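Local coordinates for protein putative aminotransferase (Actinomadura melliaura, PDB 4ZWV) that probably acts as a pyridoxal phosphate-dependent sugar aminotransferase in making the aminopentose of the indolocarbazole AT2433, at residues Thr132-Asp137 / Pro287-Ser292; Cys162-Gly167 / Ser292-Asp297. All blocks are in the same frame, centred on the assembly; numbering follows the deposited sequence.

Contact 1 (Thr132-Asp137 / Pro287-Ser292)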
# COMPACT_ATOMS: atom_id res chain seq x y z
N THR A 132 3.79 2.32 22.47
CA THR A 132 3.10 1.28 23.26
C THR A 132 1.73 1.71 23.77
O THR A 132 1.10 0.99 24.55
CB THR A 132 3.95 0.76 24.47
OG1 THR A 132 3.98 1.72 25.53
CG2 THR A 132 5.36 0.41 24.03
N GLY A 133 1.24 2.86 23.30
CA GLY A 133 -0.09 3.31 23.66
C GLY A 133 -0.13 4.50 24.60
O GLY A 133 -1.20 4.99 24.95
N TYR A 134 1.05 4.98 25.01
CA TYR A 134 1.12 6.07 25.99
C TYR A 134 1.29 7.42 25.31
O TYR A 134 2.24 7.62 24.56
CB TYR A 134 2.26 5.83 26.97
CG TYR A 134 2.35 6.88 28.06
CD1 TYR A 134 1.33 7.01 28.99
CD2 TYR A 134 3.45 7.72 28.15
CE1 TYR A 134 1.41 7.96 30.00
CE2 TYR A 134 3.53 8.68 29.17
CZ TYR A 134 2.50 8.80 30.07
OH TYR A 134 2.57 9.74 31.07
N PRO A 135 0.37 8.36 25.56
CA PRO A 135 0.48 9.60 24.79
C PRO A 135 1.63 10.53 25.17
O PRO A 135 1.98 10.68 26.35
CB PRO A 135 -0.86 10.31 25.07
CG PRO A 135 -1.79 9.20 25.49
CD PRO A 135 -0.91 8.26 26.28
N VAL A 136 2.19 11.14 24.14
CA VAL A 136 3.12 12.25 24.24
C VAL A 136 2.45 13.47 24.87
O VAL A 136 1.24 13.65 24.76
CB VAL A 136 3.65 12.60 22.81
CG1 VAL A 136 4.57 13.80 22.80
CG2 VAL A 136 4.35 11.38 22.19
N ASP A 137 3.25 14.30 25.55
CA ASP A 137 2.77 15.56 26.11
C ASP A 137 2.51 16.58 24.99
O ASP A 137 3.36 17.42 24.67
CB ASP A 137 3.82 16.09 27.09
CG ASP A 137 3.35 17.29 27.89
OD1 ASP A 137 2.32 17.92 27.56
OD2 ASP A 137 4.06 17.63 28.87
N PRO A 287 -1.22 11.05 35.33
CA PRO A 287 -2.67 10.90 35.48
C PRO A 287 -3.49 11.84 34.59
O PRO A 287 -4.71 11.82 34.68
CB PRO A 287 -2.91 11.23 36.95
CG PRO A 287 -1.83 12.21 37.27
CD PRO A 287 -0.62 11.71 36.51
N ASP A 288 -2.83 12.65 33.76
CA ASP A 288 -3.56 13.61 32.92
C ASP A 288 -3.89 13.04 31.54
O ASP A 288 -4.30 13.78 30.66
CB ASP A 288 -2.77 14.92 32.76
CG ASP A 288 -1.47 14.74 32.01
OD1 ASP A 288 -1.02 13.59 31.83
OD2 ASP A 288 -0.88 15.76 31.59
N ARG A 289 -3.69 11.74 31.36
CA ARG A 289 -3.93 11.11 30.07
C ARG A 289 -4.27 9.65 30.27
O ARG A 289 -4.07 9.10 31.34
CB ARG A 289 -2.70 11.27 29.16
CG ARG A 289 -1.45 10.52 29.63
CD ARG A 289 -0.19 11.09 28.97
NE ARG A 289 0.18 12.36 29.60
CZ ARG A 289 1.34 12.99 29.43
NH1 ARG A 289 2.26 12.50 28.61
NH2 ARG A 289 1.57 14.12 30.10
N GLU A 290 -4.81 9.03 29.22
CA GLU A 290 -5.20 7.64 29.31
C GLU A 290 -4.62 6.88 28.13
O GLU A 290 -5.01 7.12 26.99
CB GLU A 290 -6.72 7.49 29.33
CG GLU A 290 -7.20 6.06 29.49
CD GLU A 290 -8.71 5.95 29.63
OE1 GLU A 290 -9.45 6.57 28.83
OE2 GLU A 290 -9.17 5.24 30.56
N GLY A 291 -3.67 5.99 28.41
CA GLY A 291 -3.03 5.21 27.37
C GLY A 291 -3.78 3.94 27.03
O GLY A 291 -4.78 3.60 27.68
N SER A 292 -3.31 3.22 26.02
CA SER A 292 -4.02 2.05 25.54
C SER A 292 -3.28 0.74 25.76
O SER A 292 -3.81 -0.32 25.46
CB SER A 292 -4.35 2.23 24.06
OG SER A 292 -5.26 3.32 23.91
O HOH W 1 3.77 15.73 30.91

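Contact 2 (Cys162-Gly167 / Ser292-Asp297)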
# COMPACT_ATOMS: atom_id res chain seq x y z
N CYS A 162 -0.27 7.08 15.88
CA CYS A 162 -1.16 6.55 16.90
C CYS A 162 -1.40 5.07 16.73
O CYS A 162 -2.41 4.56 17.22
CB CYS A 162 -2.51 7.28 16.85
SG CYS A 162 -2.41 9.08 17.04
N ALA A 163 -0.51 4.37 16.03
CA ALA A 163 -0.71 2.94 15.77
C ALA A 163 -0.98 2.09 17.01
O ALA A 163 -1.75 1.13 16.95
CB ALA A 163 0.49 2.38 15.03
N HIS A 164 -0.34 2.45 18.13
CA HIS A 164 -0.48 1.68 19.37
C HIS A 164 -1.55 2.23 20.29
O HIS A 164 -1.75 1.72 21.39
CB HIS A 164 0.83 1.67 20.16
CG HIS A 164 1.92 0.91 19.50
ND1 HIS A 164 3.19 0.82 20.02
CD2 HIS A 164 1.93 0.16 18.37
CE1 HIS A 164 3.94 0.07 19.24
NE2 HIS A 164 3.20 -0.35 18.23
N ALA A 165 -2.22 3.29 19.83
CA ALA A 165 -2.98 4.13 20.76
C ALA A 165 -4.44 4.33 20.37
O ALA A 165 -5.05 5.34 20.71
CB ALA A 165 -2.27 5.48 20.90
N TRP A 166 -5.03 3.36 19.68
CA TRP A 166 -6.47 3.44 19.49
C TRP A 166 -7.18 3.59 20.85
O TRP A 166 -6.87 2.88 21.82
CB TRP A 166 -7.02 2.21 18.75
CG TRP A 166 -8.50 2.37 18.52
CD1 TRP A 166 -9.51 1.78 19.21
CD2 TRP A 166 -9.12 3.26 17.58
NE1 TRP A 166 -10.72 2.22 18.74
CE2 TRP A 166 -10.51 3.14 17.75
CE3 TRP A 166 -8.63 4.15 16.62
CZ2 TRP A 166 -11.42 3.86 16.98
CZ3 TRP A 166 -9.53 4.87 15.87
CH2 TRP A 166 -10.91 4.72 16.05
N GLY A 167 -8.11 4.53 20.93
CA GLY A 167 -8.88 4.76 22.13
C GLY A 167 -8.18 5.58 23.21
O GLY A 167 -8.74 5.77 24.29
N SER A 292 -3.31 3.22 26.02
CA SER A 292 -4.02 2.05 25.54
C SER A 292 -3.28 0.74 25.76
O SER A 292 -3.81 -0.32 25.46
CB SER A 292 -4.35 2.23 24.06
OG SER A 292 -5.26 3.32 23.91
N PHE A 293 -2.04 0.82 26.26
CA PHE A 293 -1.29 -0.38 26.67
C PHE A 293 -1.29 -1.51 25.64
O PHE A 293 -1.72 -2.63 25.89
CB PHE A 293 -1.82 -0.89 28.01
CG PHE A 293 -1.56 0.06 29.13
CD1 PHE A 293 -0.31 0.12 29.71
CD2 PHE A 293 -2.55 0.92 29.57
CE1 PHE A 293 -0.05 1.00 30.75
CE2 PHE A 293 -2.29 1.81 30.60
CZ PHE A 293 -1.04 1.84 31.19
N TYR A 294 -0.79 -1.19 24.45
CA TYR A 294 -0.56 -2.19 23.42
C TYR A 294 0.28 -3.33 24.01
O TYR A 294 -0.02 -4.51 23.79
CB TYR A 294 0.14 -1.52 22.24
CG TYR A 294 0.46 -2.39 21.07
CD1 TYR A 294 -0.54 -3.07 20.39
CD2 TYR A 294 1.76 -2.50 20.60
CE1 TYR A 294 -0.24 -3.86 19.28
CE2 TYR A 294 2.07 -3.27 19.50
CZ TYR A 294 1.06 -3.95 18.85
OH TYR A 294 1.37 -4.71 17.75
N VAL A 295 1.32 -2.95 24.76
CA VAL A 295 2.11 -3.88 25.57
C VAL A 295 2.39 -3.17 26.89
O VAL A 295 2.11 -1.98 27.01
CB VAL A 295 3.44 -4.30 24.89
CG1 VAL A 295 3.18 -5.09 23.61
CG2 VAL A 295 4.30 -3.07 24.60
N TYR A 296 2.97 -3.88 27.86
CA TYR A 296 3.30 -3.29 29.15
C TYR A 296 4.82 -3.31 29.33
O TYR A 296 5.42 -4.37 29.44
CB TYR A 296 2.60 -4.06 30.28
CG TYR A 296 2.78 -3.43 31.65
CD1 TYR A 296 1.88 -2.49 32.13
CD2 TYR A 296 3.86 -3.78 32.45
CE1 TYR A 296 2.05 -1.91 33.39
CE2 TYR A 296 4.04 -3.20 33.70
CZ TYR A 296 3.13 -2.27 34.16
OH TYR A 296 3.31 -1.69 35.40
N ASP A 297 5.43 -2.13 29.35
CA ASP A 297 6.89 -2.03 29.43
C ASP A 297 7.41 -1.97 30.86
O ASP A 297 6.82 -1.31 31.73
CB ASP A 297 7.39 -0.80 28.68
CG ASP A 297 7.40 -0.99 27.18
OD1 ASP A 297 7.11 -2.11 26.72
OD2 ASP A 297 7.74 -0.02 26.46

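Contact 1 (Thr132-Asp137 / Pro287-Ser292)
Arg289 lies across the loop that leads into helix 138-152, its aliphatic part sliding past Pro135 and its guanidinium lying against the hydroxyl end of Tyr134. Arg289 CD sits 3.7 Å from Tyr134 CE1 and 4.0 Å from Pro135 CD, so the methylenes make the apolar contact before the charged group begins. The bend at chi3 (77°) turns the head group nearly parallel to the tyrosine ring, planes 13° apart, with Tyr134 OH over one face; that hydroxyl makes no bond to the guanidinium but accepts one from Ser286 N. Arg289 NH1 gives Pro135 O a 2.9 Å hydrogen bond, N-H...O angle 148°, from a position tilted out of the carbonyl plane. Further along, Gly133 and Gly291 let the backbones close in, and Ser292 N donates to Gly133 O at 3.0 Å.

In the guanidinium plane, Arg289 NE gives Asp288 OD1 a 2.8 Å hydrogen bond within a salt bridge. A water joins Arg289 NH2 to Asp137 OD2, while Asp137 OD1 caps the helix at Arg140 N and meets Tyr170 OH. These bonds hold the guanidinium against rotation; its charge is probably offset by Asp288, shared with Arg171, and more weakly by Asp137 through the water.

Contact 2 (Cys162-Gly167 / Ser292-Asp297)
The imidazole of His164 and the phenol ring of Tyr294 form an offset stack, centroids 4.2 Å apart and planes inclined by 24°. The overlap is made by the CD2-CE2 side of the tyrosine: Tyr294 CD2 lies above the middle of the imidazole, and Tyr294 CE2 comes to 3.4 Å from His164 NE2. With Tyr294 CG anti to its own backbone nitrogen (chi1 -180°), the ring leaves the 292-297 backbone toward the histidine and lies over it. Two flat side chains suit the place, because each offers a face to the other while His164 ND1 stays available for a polar partner at the ring's rim.

Beside the stack, Ser292 fastens the same two segments through its hydroxyl, which donates to Trp166 O at 2.7 Å from well above the carbonyl plane. A short hydroxyl side chain suits the place, reaching Trp166 O directly from the backbone. Ser292 CB is also 3.8 Å from His164 O, a buried carbonyl for which the model has no hydrogen-bond partner.

Further out, a type I turn closed by Ala165 N to Cys162 O (2.9 Å) shapes the backbone around His164. Thr132 N is the partner of His164 ND1 and so fixes the rotation of the imidazole, whose ring also meets that of Trp131; Tyr294 meets Phe8. Trp166 packs edge-to-face with Phe184, towards helix 243-273.

His164 is a pyridoxal 5'-phosphate-binding residue of this protein, although no cofactor is bound to this chain, and lies just beyond the C-terminal end of strand 157-161. Placing the cofactor at that end of the central parallel strands is characteristic of fold type I aminotransferases, to which the DegT/DnrJ/EryC1 family belongs.

Contacts 1 and 2 share Ser292, which ties both loops to one short piece of chain, and lie with their centres about 8 Å apart. Thr132 connects them again through two probable hydrogen bonds, Thr132 N to His164 ND1 and Thr132 O to Tyr294 N, each 2.9 Å long, while Gly133 N packs 3.4 Å from His164 CB. Contact 2 contains His164, a residue that binds pyridoxal phosphate in this protein, although the cofactor is absent from this chain; its side chain is about 7 Å from that of Ser185, another residue of the site. Contact 1 is more peripheral, its Arg289 end reaching the start of helix 138-152.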